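Local coordinates for acyl-CoA dehydrogenase (Geobacillus kaustophilus, PDB 2PG0), which is an FAD-dependent enzyme of the acyl-CoA dehydrogenase family that probably introduces an alpha-beta double bond into thioester-bound acyl chains, at residues M242-L250 / H312-V322; L138-V146 / V172-A180. All blocks are in the same frame, centred on the assembly; numbering follows the deposited sequence.

Contact 1: residues M242-L250 / H312-V322; sequences MEKLQQERL and HMAGKQIVTEV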
ATOM      1  N   MET A 242       5.877  31.411  -9.393  1.00 25.94           N
ATOM      2  CA  MET A 242       5.301  30.245 -10.073  1.00 26.36           C
ATOM      3  C   MET A 242       6.278  29.710 -11.125  1.00 26.57           C
ATOM      4  O   MET A 242       6.443  28.492 -11.270  1.00 26.54           O
ATOM      5  CB  MET A 242       3.927  30.570 -10.689  1.00 26.31           C
ATOM      6  CG  MET A 242       2.778  30.796  -9.672  1.00 26.50           C
ATOM      7  SD  MET A 242       2.490  29.489  -8.430  1.00 26.14           S
ATOM      8  CE  MET A 242       3.157  30.244  -6.948  1.00 26.66           C
ATOM      9  N   GLU A 243       6.944  30.633 -11.817  1.00 26.50           N
ATOM     10  CA  GLU A 243       7.947  30.316 -12.837  1.00 27.09           C
ATOM     11  C   GLU A 243       9.155  29.556 -12.258  1.00 25.97           C
ATOM     12  O   GLU A 243       9.538  28.503 -12.767  1.00 26.30           O
ATOM     13  CB  GLU A 243       8.393  31.616 -13.523  1.00 26.90           C
ATOM     14  CG  GLU A 243       9.398  31.480 -14.664  1.00 28.97           C
ATOM     15  CD  GLU A 243       9.841  32.835 -15.228  1.00 29.72           C
ATOM     16  OE1 GLU A 243       9.100  33.836 -15.064  1.00 34.49           O
ATOM     17  OE2 GLU A 243      10.939  32.913 -15.831  1.00 33.53           O
ATOM     18  N   LYS A 244       9.736  30.082 -11.182  1.00 25.06           N
ATOM     19  CA  LYS A 244      10.943  29.495 -10.589  1.00 24.01           C
ATOM     20  C   LYS A 244      10.705  28.208  -9.784  1.00 23.72           C
ATOM     21  O   LYS A 244      11.632  27.426  -9.565  1.00 22.97           O
ATOM     22  CB  LYS A 244      11.658  30.527  -9.718  1.00 24.02           C
ATOM     23  CG  LYS A 244      12.225  31.718 -10.490  1.00 23.38           C
ATOM     24  CD  LYS A 244      13.293  31.276 -11.467  1.00 22.76           C
ATOM     25  CE  LYS A 244      14.053  32.453 -12.038  1.00 22.40           C
ATOM     26  NZ  LYS A 244      14.912  32.005 -13.161  1.00 22.60           N
ATOM     27  N   LEU A 245       9.467  27.987  -9.345  1.00 23.47           N
ATOM     28  CA  LEU A 245       9.143  26.777  -8.577  1.00 23.20           C
ATOM     29  C   LEU A 245       9.347  25.458  -9.355  1.00 22.69           C
ATOM     30  O   LEU A 245       9.508  24.407  -8.728  1.00 22.56           O
ATOM     31  CB  LEU A 245       7.741  26.874  -7.935  1.00 23.61           C
ATOM     32  CG  LEU A 245       7.647  27.658  -6.608  1.00 24.35           C
ATOM     33  CD1 LEU A 245       6.231  28.167  -6.339  1.00 25.54           C
ATOM     34  CD2 LEU A 245       8.143  26.849  -5.415  1.00 25.08           C
ATOM     35  N   GLN A 246       9.358  25.511 -10.692  1.00 22.24           N
ATOM     36  CA  GLN A 246       9.709  24.337 -11.518  1.00 21.78           C
ATOM     37  C   GLN A 246      11.116  23.836 -11.162  1.00 20.36           C
ATOM     38  O   GLN A 246      11.286  22.670 -10.820  1.00 19.50           O
ATOM     39  CB  GLN A 246       9.576  24.606 -13.036  1.00 21.92           C
ATOM     40  CG  GLN A 246      10.094  23.445 -13.947  1.00 23.27           C
ATOM     41  CD  GLN A 246       9.864  23.639 -15.462  1.00 24.47           C
ATOM     42  OE1 GLN A 246       8.737  23.872 -15.924  1.00 28.88           O
ATOM     43  NE2 GLN A 246      10.938  23.499 -16.242  1.00 28.17           N
ATOM     44  N   GLN A 247      12.115  24.721 -11.228  1.00 18.86           N
ATOM     45  CA  GLN A 247      13.474  24.344 -10.823  1.00 17.72           C
ATOM     46  C   GLN A 247      13.548  23.956  -9.341  1.00 17.30           C
ATOM     47  O   GLN A 247      14.227  22.988  -8.993  1.00 16.18           O
ATOM     48  CB  GLN A 247      14.499  25.435 -11.177  1.00 17.54           C
ATOM     49  CG  GLN A 247      15.947  25.052 -10.827  1.00 16.85           C
ATOM     50  CD  GLN A 247      16.977  25.703 -11.735  1.00 16.51           C
ATOM     51  OE1 GLN A 247      16.896  25.609 -12.964  1.00 17.21           O
ATOM     52  NE2 GLN A 247      17.966  26.350 -11.132  1.00 15.72           N
ATOM     53  N   GLU A 248      12.855  24.705  -8.478  1.00 17.16           N
ATOM     54  CA  GLU A 248      12.831  24.409  -7.034  1.00 18.06           C
ATOM     55  C   GLU A 248      12.371  22.967  -6.750  1.00 16.72           C
ATOM     56  O   GLU A 248      13.040  22.215  -6.027  1.00 16.09           O
ATOM     57  CB  GLU A 248      11.959  25.417  -6.265  1.00 17.88           C
ATOM     58  CG  GLU A 248      11.946  25.181  -4.739  1.00 20.50           C
ATOM     59  CD  GLU A 248      11.254  26.291  -3.936  1.00 20.98           C
ATOM     60  OE1 GLU A 248      11.245  27.463  -4.376  1.00 25.11           O
ATOM     61  OE2 GLU A 248      10.731  25.984  -2.840  1.00 24.52           O
ATOM     62  N   ARG A 249      11.234  22.594  -7.331  1.00 16.23           N
ATOM     63  CA  ARG A 249      10.692  21.247  -7.170  1.00 15.75           C
ATOM     64  C   ARG A 249      11.615  20.170  -7.748  1.00 14.95           C
ATOM     65  O   ARG A 249      11.728  19.076  -7.184  1.00 14.57           O
ATOM     66  CB  ARG A 249       9.271  21.168  -7.739  1.00 15.91           C
ATOM     67  CG  ARG A 249       8.287  21.914  -6.845  1.00 17.67           C
ATOM     68  CD  ARG A 249       7.043  22.403  -7.557  1.00 20.95           C
ATOM     69  NE  ARG A 249       6.267  23.240  -6.640  1.00 22.88           N
ATOM     70  CZ  ARG A 249       5.247  24.024  -6.992  1.00 24.33           C
ATOM     71  NH1 ARG A 249       4.862  24.103  -8.259  1.00 23.65           N
ATOM     72  NH2 ARG A 249       4.614  24.738  -6.063  1.00 24.32           N
ATOM     73  N   LEU A 250      12.286  20.496  -8.852  1.00 14.55           N
ATOM     74  CA  LEU A 250      13.253  19.580  -9.456  1.00 14.01           C
ATOM     75  C   LEU A 250      14.435  19.329  -8.520  1.00 14.17           C
ATOM     76  O   LEU A 250      14.912  18.196  -8.404  1.00 13.34           O
ATOM     77  CB  LEU A 250      13.734  20.096 -10.823  1.00 14.28           C
ATOM     78  CG  LEU A 250      14.674  19.185 -11.638  1.00 14.23           C
ATOM     79  CD1 LEU A 250      14.112  17.754 -11.782  1.00 13.12           C
ATOM     80  CD2 LEU A 250      14.969  19.794 -13.007  1.00 13.92           C
ATOM     81  N   HIS A 312      14.159  19.865 -18.789  1.00 17.22           N
ATOM     82  CA  HIS A 312      14.435  21.155 -18.164  1.00 17.10           C
ATOM     83  C   HIS A 312      15.589  21.874 -18.870  1.00 17.10           C
ATOM     84  O   HIS A 312      15.472  23.047 -19.222  1.00 17.17           O
ATOM     85  CB  HIS A 312      14.770  20.949 -16.687  1.00 16.61           C
ATOM     86  CG  HIS A 312      14.904  22.219 -15.911  1.00 16.30           C
ATOM     87  ND1 HIS A 312      13.904  23.167 -15.856  1.00 16.12           N
ATOM     88  CD2 HIS A 312      15.911  22.688 -15.140  1.00 16.08           C
ATOM     89  CE1 HIS A 312      14.296  24.170 -15.092  1.00 16.70           C
ATOM     90  NE2 HIS A 312      15.511  23.906 -14.648  1.00 16.37           N
ATOM     91  N   MET A 313      16.683  21.150 -19.090  1.00 17.71           N
ATOM     92  CA  MET A 313      17.886  21.707 -19.715  1.00 17.61           C
ATOM     93  C   MET A 313      17.656  22.112 -21.176  1.00 19.36           C
ATOM     94  O   MET A 313      18.307  23.034 -21.683  1.00 19.59           O
ATOM     95  CB  MET A 313      19.061  20.730 -19.572  1.00 17.92           C
ATOM     96  CG  MET A 313      19.600  20.602 -18.134  1.00 16.96           C
ATOM     97  SD  MET A 313      21.033  19.510 -17.943  1.00 13.55           S
ATOM     98  CE  MET A 313      22.277  20.432 -18.877  1.00 17.93           C
ATOM     99  N   ALA A 314      16.723  21.426 -21.837  1.00 20.20           N
ATOM    100  CA  ALA A 314      16.317  21.745 -23.208  1.00 21.28           C
ATOM    101  C   ALA A 314      15.404  22.976 -23.296  1.00 22.02           C
ATOM    102  O   ALA A 314      15.009  23.382 -24.397  1.00 22.43           O
ATOM    103  CB  ALA A 314      15.641  20.527 -23.847  1.00 21.23           C
ATOM    104  N   GLY A 315      15.070  23.564 -22.144  1.00 22.74           N
ATOM    105  CA  GLY A 315      14.255  24.777 -22.085  1.00 23.82           C
ATOM    106  C   GLY A 315      12.765  24.518 -22.218  1.00 24.68           C
ATOM    107  O   GLY A 315      11.992  25.422 -22.539  1.00 24.91           O
ATOM    108  N   LYS A 316      12.347  23.284 -21.961  1.00 25.32           N
ATOM    109  CA  LYS A 316      10.934  22.930 -22.084  1.00 26.18           C
ATOM    110  C   LYS A 316      10.163  23.152 -20.776  1.00 26.38           C
ATOM    111  O   LYS A 316      10.720  23.027 -19.680  1.00 26.24           O
ATOM    112  CB  LYS A 316      10.779  21.500 -22.604  1.00 26.23           C
ATOM    113  CG  LYS A 316      11.297  21.325 -24.030  1.00 27.94           C
ATOM    114  CD  LYS A 316      11.754  19.901 -24.290  1.00 31.62           C
ATOM    115  CE  LYS A 316      12.268  19.720 -25.712  1.00 33.53           C
ATOM    116  NZ  LYS A 316      11.150  19.494 -26.664  1.00 36.31           N
ATOM    117  N   GLN A 317       8.890  23.513 -20.916  1.00 26.72           N
ATOM    118  CA  GLN A 317       7.999  23.747 -19.787  1.00 27.21           C
ATOM    119  C   GLN A 317       7.413  22.407 -19.353  1.00 26.81           C
ATOM    120  O   GLN A 317       6.615  21.807 -20.090  1.00 27.48           O
ATOM    121  CB  GLN A 317       6.881  24.720 -20.195  1.00 27.77           C
ATOM    122  CG  GLN A 317       6.172  25.413 -19.027  1.00 30.50           C
ATOM    123  CD  GLN A 317       4.733  25.803 -19.350  1.00 34.82           C
ATOM    124  OE1 GLN A 317       4.425  26.251 -20.463  1.00 37.03           O
ATOM    125  NE2 GLN A 317       3.843  25.634 -18.372  1.00 35.97           N
ATOM    126  N   ILE A 318       7.810  21.946 -18.166  1.00 25.65           N
ATOM    127  CA  ILE A 318       7.414  20.627 -17.642  1.00 24.66           C
ATOM    128  C   ILE A 318       6.855  20.680 -16.206  1.00 23.36           C
ATOM    129  O   ILE A 318       7.276  19.936 -15.314  1.00 22.93           O
ATOM    130  CB  ILE A 318       8.568  19.593 -17.768  1.00 25.18           C
ATOM    131  CG1 ILE A 318       9.907  20.260 -17.432  1.00 25.52           C
ATOM    132  CG2 ILE A 318       8.590  18.994 -19.188  1.00 25.07           C
ATOM    133  CD1 ILE A 318      11.037  19.321 -17.206  1.00 27.92           C
ATOM    134  N   VAL A 319       5.887  21.570 -16.013  1.00 21.60           N
ATOM    135  CA  VAL A 319       5.199  21.756 -14.738  1.00 20.47           C
ATOM    136  C   VAL A 319       4.624  20.438 -14.195  1.00 19.44           C
ATOM    137  O   VAL A 319       4.809  20.104 -13.017  1.00 18.86           O
ATOM    138  CB  VAL A 319       4.079  22.834 -14.886  1.00 20.81           C
ATOM    139  CG1 VAL A 319       3.282  22.988 -13.601  1.00 21.33           C
ATOM    140  CG2 VAL A 319       4.693  24.179 -15.296  1.00 20.70           C
ATOM    141  N   THR A 320       3.943  19.691 -15.061  1.00 18.26           N
ATOM    142  CA  THR A 320       3.326  18.417 -14.663  1.00 17.36           C
ATOM    143  C   THR A 320       4.366  17.400 -14.211  1.00 16.21           C
ATOM    144  O   THR A 320       4.248  16.810 -13.138  1.00 15.30           O
ATOM    145  CB  THR A 320       2.500  17.814 -15.814  1.00 18.08           C
ATOM    146  OG1 THR A 320       1.483  18.748 -16.199  1.00 19.35           O
ATOM    147  CG2 THR A 320       1.844  16.501 -15.383  1.00 17.73           C
ATOM    148  N   GLU A 321       5.394  17.217 -15.034  1.00 14.99           N
ATOM    149  CA  GLU A 321       6.367  16.163 -14.810  1.00 14.86           C
ATOM    150  C   GLU A 321       7.227  16.407 -13.565  1.00 14.19           C
ATOM    151  O   GLU A 321       7.579  15.465 -12.855  1.00 13.07           O
ATOM    152  CB  GLU A 321       7.226  15.955 -16.066  1.00 15.67           C
ATOM    153  CG  GLU A 321       6.448  15.418 -17.272  1.00 17.56           C
ATOM    154  CD  GLU A 321       5.688  16.483 -18.073  1.00 21.33           C
ATOM    155  OE1 GLU A 321       5.711  17.689 -17.722  1.00 20.75           O
ATOM    156  OE2 GLU A 321       5.039  16.096 -19.071  1.00 24.91           O
ATOM    157  N   VAL A 322       7.559  17.670 -13.301  1.00 13.48           N
ATOM    158  CA  VAL A 322       8.349  18.000 -12.116  1.00 13.99           C
ATOM    159  C   VAL A 322       7.517  17.827 -10.834  1.00 13.33           C
ATOM    160  O   VAL A 322       8.043  17.428  -9.799  1.00 13.66           O
ATOM    161  CB  VAL A 322       9.009  19.415 -12.211  1.00 14.04           C
ATOM    162  CG1 VAL A 322       7.998  20.542 -11.984  1.00 14.78           C
ATOM    163  CG2 VAL A 322      10.142  19.526 -11.219  1.00 15.82           C
TER
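Gln246 and His312 reach each other with CG anti to the backbone N in both (chi1 173° and -173°). Gln246 continues extended beyond CG, so its amide reaches the turn that links two helices of the C-terminal all-helical domain of the acyl-CoA dehydrogenase fold. This turn, between helix 285-313 and helix 319-343, packs against helix 237-273. It leaves the first helix through a Schellman motif, with Gly315 at positive phi, and enters the second at the N-cap residue Ile318.

The Gln246 amide works with both ends. NE2 donates to ND1 of His312 at 3.0 Å, close to the plane of the ring and to the plane of the amide. NE2 also makes a weak bond to the Lys316 carbonyl. OE1 accepts from the backbone N of Ile318 at 3.1 Å, but the N-H comes from above the carbonyl plane. One glutamine thus joins the last turn of one helix to the cap of the next.

The other ring nitrogen of His312, NE2, donates to OE1 of Gln247 at 2.8 Å. The imidazole is therefore held at both nitrogens, which fixes its flip and is consistent with a neutral ring protonated on NE2. Phe71 meets the same ring edge-to-face, and NE2 of Gln247 bonds to the Asp96 carbonyl.

Beside the polar group, Val322 lies against the backbone of helix 237-273. Its CG2 is 3.7 Å from CB of Leu250. Leu250 turns CD2 to CD2 of His312, also at 3.7 Å. The bond from His312 NE2 to Gln247 OE1 is nearly straight (176°), lies in the ring plane and uses a carbonyl lone pair.

Contact 2: residues L138-V146 / V172-A180; sequences LANISTTAV and VACKTDPQA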
ATOM      1  N   LEU A 138      -0.319  30.400  -0.668  1.00 21.26           N
ATOM      2  CA  LEU A 138       0.619  31.514  -0.780  1.00 22.03           C
ATOM      3  C   LEU A 138      -0.036  32.847  -1.158  1.00 21.90           C
ATOM      4  O   LEU A 138       0.437  33.912  -0.758  1.00 21.55           O
ATOM      5  CB  LEU A 138       1.730  31.158  -1.779  1.00 22.14           C
ATOM      6  CG  LEU A 138       3.070  31.891  -1.655  1.00 23.28           C
ATOM      7  CD1 LEU A 138       3.661  31.730  -0.253  1.00 24.25           C
ATOM      8  CD2 LEU A 138       4.036  31.377  -2.711  1.00 22.97           C
ATOM      9  N   ALA A 139      -1.123  32.794  -1.920  1.00 22.12           N
ATOM     10  CA  ALA A 139      -1.818  34.021  -2.309  1.00 22.75           C
ATOM     11  C   ALA A 139      -2.372  34.767  -1.088  1.00 23.03           C
ATOM     12  O   ALA A 139      -2.669  35.957  -1.170  1.00 23.22           O
ATOM     13  CB  ALA A 139      -2.923  33.722  -3.323  1.00 22.71           C
ATOM     14  N   ASN A 140      -2.464  34.065   0.047  1.00 23.26           N
ATOM     15  CA  ASN A 140      -3.043  34.604   1.280  1.00 23.64           C
ATOM     16  C   ASN A 140      -2.021  35.133   2.300  1.00 23.41           C
ATOM     17  O   ASN A 140      -2.360  35.383   3.460  1.00 23.41           O
ATOM     18  CB  ASN A 140      -3.952  33.548   1.932  1.00 23.95           C
ATOM     19  CG  ASN A 140      -4.888  34.136   2.969  1.00 25.10           C
ATOM     20  OD1 ASN A 140      -5.504  35.181   2.747  1.00 26.57           O
ATOM     21  ND2 ASN A 140      -5.002  33.467   4.113  1.00 27.03           N
ATOM     22  N   ILE A 141      -0.772  35.306   1.871  1.00 23.36           N
ATOM     23  CA  ILE A 141       0.256  35.921   2.727  1.00 23.74           C
ATOM     24  C   ILE A 141      -0.147  37.351   3.099  1.00 23.66           C
ATOM     25  O   ILE A 141      -0.838  38.020   2.326  1.00 24.12           O
ATOM     26  CB  ILE A 141       1.658  35.910   2.062  1.00 23.46           C
ATOM     27  CG1 ILE A 141       1.630  36.585   0.684  1.00 22.91           C
ATOM     28  CG2 ILE A 141       2.203  34.479   1.991  1.00 23.76           C
ATOM     29  CD1 ILE A 141       3.015  36.952   0.143  1.00 24.25           C
ATOM     30  N   SER A 142       0.259  37.812   4.276  1.00 23.69           N
ATOM     31  CA  SER A 142      -0.175  39.123   4.745  1.00 23.80           C
ATOM     32  C   SER A 142       0.949  40.105   5.102  1.00 23.52           C
ATOM     33  O   SER A 142       0.675  41.228   5.546  1.00 23.04           O
ATOM     34  CB  SER A 142      -1.171  38.971   5.899  1.00 24.10           C
ATOM     35  OG  SER A 142      -0.556  38.386   7.031  1.00 25.77           O
ATOM     36  N   THR A 143       2.204  39.699   4.894  1.00 23.02           N
ATOM     37  CA  THR A 143       3.336  40.627   5.041  1.00 22.85           C
ATOM     38  C   THR A 143       3.130  41.788   4.070  1.00 22.56           C
ATOM     39  O   THR A 143       2.912  41.572   2.884  1.00 22.83           O
ATOM     40  CB  THR A 143       4.717  39.938   4.800  1.00 22.68           C
ATOM     41  OG1 THR A 143       4.936  38.936   5.804  1.00 22.85           O
ATOM     42  CG2 THR A 143       5.862  40.955   4.870  1.00 22.69           C
ATOM     43  N   THR A 144       3.171  43.014   4.591  1.00 22.45           N
ATOM     44  CA  THR A 144       2.947  44.198   3.772  1.00 22.71           C
ATOM     45  C   THR A 144       4.223  45.004   3.557  1.00 22.96           C
ATOM     46  O   THR A 144       5.111  45.031   4.412  1.00 22.52           O
ATOM     47  CB  THR A 144       1.878  45.142   4.385  1.00 22.54           C
ATOM     48  OG1 THR A 144       2.303  45.567   5.682  1.00 22.63           O
ATOM     49  CG2 THR A 144       0.532  44.441   4.496  1.00 22.57           C
ATOM     50  N   ALA A 145       4.295  45.655   2.403  1.00 23.81           N
ATOM     51  CA  ALA A 145       5.349  46.615   2.100  1.00 24.53           C
ATOM     52  C   ALA A 145       4.674  47.880   1.597  1.00 25.26           C
ATOM     53  O   ALA A 145       4.146  47.909   0.489  1.00 25.49           O
ATOM     54  CB  ALA A 145       6.304  46.056   1.051  1.00 24.46           C
ATOM     55  N   VAL A 146       4.670  48.911   2.437  1.00 26.24           N
ATOM     56  CA  VAL A 146       4.011  50.168   2.112  1.00 27.33           C
ATOM     57  C   VAL A 146       5.074  51.187   1.716  1.00 28.06           C
ATOM     58  O   VAL A 146       6.021  51.435   2.466  1.00 27.92           O
ATOM     59  CB  VAL A 146       3.168  50.700   3.299  1.00 27.31           C
ATOM     60  CG1 VAL A 146       2.414  51.979   2.905  1.00 28.17           C
ATOM     61  CG2 VAL A 146       2.191  49.635   3.783  1.00 27.30           C
ATOM     62  N   VAL A 172      12.115  38.454  -0.322  1.00 18.38           N
ATOM     63  CA  VAL A 172      10.889  38.440   0.490  1.00 18.96           C
ATOM     64  C   VAL A 172       9.628  38.681  -0.351  1.00 19.60           C
ATOM     65  O   VAL A 172       9.528  39.685  -1.060  1.00 19.18           O
ATOM     66  CB  VAL A 172      10.963  39.460   1.663  1.00 18.83           C
ATOM     67  CG1 VAL A 172       9.690  39.417   2.517  1.00 19.16           C
ATOM     68  CG2 VAL A 172      12.193  39.188   2.533  1.00 18.81           C
ATOM     69  N   ALA A 173       8.674  37.753  -0.261  1.00 20.45           N
ATOM     70  CA  ALA A 173       7.370  37.925  -0.909  1.00 21.58           C
ATOM     71  C   ALA A 173       6.464  38.712   0.032  1.00 22.32           C
ATOM     72  O   ALA A 173       6.233  38.306   1.169  1.00 22.02           O
ATOM     73  CB  ALA A 173       6.747  36.569  -1.262  1.00 21.29           C
ATOM     74  N   CYS A 174       5.969  39.852  -0.438  1.00 23.82           N
ATOM     75  CA  CYS A 174       5.149  40.723   0.403  1.00 25.32           C
ATOM     76  C   CYS A 174       4.034  41.372  -0.403  1.00 25.70           C
ATOM     77  O   CYS A 174       4.089  41.410  -1.629  1.00 25.72           O
ATOM     78  CB  CYS A 174       6.017  41.793   1.058  1.00 25.69           C
ATOM     79  SG  CYS A 174       7.071  42.632  -0.118  1.00 28.93           S
ATOM     80  N   LYS A 175       3.013  41.869   0.289  1.00 26.39           N
ATOM     81  CA  LYS A 175       1.915  42.539  -0.390  1.00 27.41           C
ATOM     82  C   LYS A 175       2.154  44.046  -0.445  1.00 27.86           C
ATOM     83  O   LYS A 175       2.049  44.743   0.564  1.00 27.63           O
ATOM     84  CB  LYS A 175       0.569  42.197   0.260  1.00 27.54           C
ATOM     85  CG  LYS A 175       0.127  40.749   0.027  1.00 28.22           C
ATOM     86  CD  LYS A 175      -1.391  40.632  -0.039  1.00 30.15           C
ATOM     87  CE  LYS A 175      -1.849  39.180  -0.170  1.00 30.67           C
ATOM     88  NZ  LYS A 175      -1.373  38.555  -1.429  1.00 31.82           N
ATOM     89  N   THR A 176       2.515  44.527  -1.632  1.00 28.88           N
ATOM     90  CA  THR A 176       2.648  45.964  -1.884  1.00 30.16           C
ATOM     91  C   THR A 176       1.278  46.624  -2.103  1.00 31.29           C
ATOM     92  O   THR A 176       1.132  47.841  -1.964  1.00 31.45           O
ATOM     93  CB  THR A 176       3.575  46.254  -3.080  1.00 29.93           C
ATOM     94  OG1 THR A 176       3.283  45.345  -4.149  1.00 29.24           O
ATOM     95  CG2 THR A 176       5.036  46.104  -2.668  1.00 29.91           C
ATOM     96  N   ASP A 177       0.283  45.807  -2.444  1.00 32.78           N
ATOM     97  CA  ASP A 177      -1.111  46.240  -2.500  1.00 34.18           C
ATOM     98  C   ASP A 177      -2.009  45.139  -1.930  1.00 35.09           C
ATOM     99  O   ASP A 177      -2.394  44.218  -2.651  1.00 35.21           O
ATOM    100  CB  ASP A 177      -1.517  46.597  -3.935  1.00 34.31           C
ATOM    101  CG  ASP A 177      -2.961  47.103  -4.040  1.00 35.24           C
ATOM    102  OD1 ASP A 177      -3.623  47.341  -2.997  1.00 35.79           O
ATOM    103  OD2 ASP A 177      -3.435  47.263  -5.185  1.00 36.14           O
ATOM    104  N   PRO A 178      -2.345  45.232  -0.627  1.00 36.18           N
ATOM    105  CA  PRO A 178      -3.175  44.216   0.031  1.00 37.12           C
ATOM    106  C   PRO A 178      -4.614  44.175  -0.482  1.00 38.05           C
ATOM    107  O   PRO A 178      -5.300  43.166  -0.297  1.00 38.35           O
ATOM    108  CB  PRO A 178      -3.163  44.643   1.507  1.00 37.17           C
ATOM    109  CG  PRO A 178      -2.059  45.635   1.633  1.00 36.73           C
ATOM    110  CD  PRO A 178      -1.962  46.304   0.304  1.00 36.28           C
ATOM    111  N   GLN A 179      -5.059  45.254  -1.124  1.00 38.91           N
ATOM    112  CA  GLN A 179      -6.445  45.368  -1.584  1.00 39.87           C
ATOM    113  C   GLN A 179      -6.647  44.907  -3.032  1.00 40.06           C
ATOM    114  O   GLN A 179      -7.774  44.912  -3.532  1.00 40.20           O
ATOM    115  CB  GLN A 179      -6.961  46.804  -1.407  1.00 40.13           C
ATOM    116  CG  GLN A 179      -6.831  47.367   0.013  1.00 41.36           C
ATOM    117  CD  GLN A 179      -7.605  46.566   1.052  1.00 42.98           C
ATOM    118  OE1 GLN A 179      -8.763  46.195   0.838  1.00 44.31           O
ATOM    119  NE2 GLN A 179      -6.969  46.304   2.188  1.00 43.41           N
ATOM    120  N   ALA A 180      -5.561  44.495  -3.690  1.00 40.21           N
ATOM    121  CA  ALA A 180      -5.601  44.081  -5.099  1.00 40.30           C
ATOM    122  C   ALA A 180      -6.514  42.875  -5.365  1.00 40.33           C
ATOM    123  O   ALA A 180      -6.666  41.995  -4.512  1.00 40.38           O
ATOM    124  CB  ALA A 180      -4.192  43.812  -5.610  1.00 40.54           C
TER
HETATM  125  O   HOH W   1       3.108  49.582  -1.507  1.00 36.73           O
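The middle beta domain of the acyl-CoA dehydrogenase fold brings strands 144-148 and 169-175 together here, at a single beta bridge between Thr144 and Lys175. The short strand axes cross at -70°, so the pairing is local. Lys175 N donates to Thr143 O at 2.6 Å, in the carbonyl plane. Ala145 N donates to Lys175 O at 3.0 Å, from above the carbonyl plane. Beyond the bridge, a water donates to both Ala145 O and Thr176 O.

Apolar groups pack beside the bridge. Ala145 CB touches SG of Cys174 at 3.7 Å, and Ile141 CD1 rests against CB of Ala173. Thr144 CG2 meets the ring of Pro178 at CG.

The Lys175 chain bends at chi2 (-148°) and again at chi4 (-63°), which carries it past the Ile141 carbonyl. Its NZ donates to Ala139 O at 2.9 Å, approaching from above the carbonyl plane, and also bonds to Pro183 O. A methionine in its place would probably leave the carbonyls of Ala139 and Pro183 without this donor and hold the chain before strand 144-148 less firmly.

Thr143 OG1 is bonded to Glu131. The ammonium of the buried Lys175 is gripped by the carbonyl oxygens of Ala139, in a 3-10 turn, and Pro183, which is likely to compensate in part for burying its charge.

In the fold
From the N terminus, the chain first reaches contact 2 in the middle domain. Its 138-146 segment follows the FAD-binding residues Ile127, Met129, Thr130 and Ser136. The chain then runs through strand 151-161 before 172-180 closes this largely beta loop and links the two sheets of the domain. Contact 1 opens later, in helix 237-273. It closes at the end of helix 285-313, where the chain turns into helix 319-343, and ties helix 237-273 to that junction in the C-terminal domain. The contacts therefore stand in series, neither nested nor crossed. The centres of contacts 1 and 2 are about 25 Å apart. The side chains of Ala173 and Arg249 each lie about 8 Å from a bound FAD.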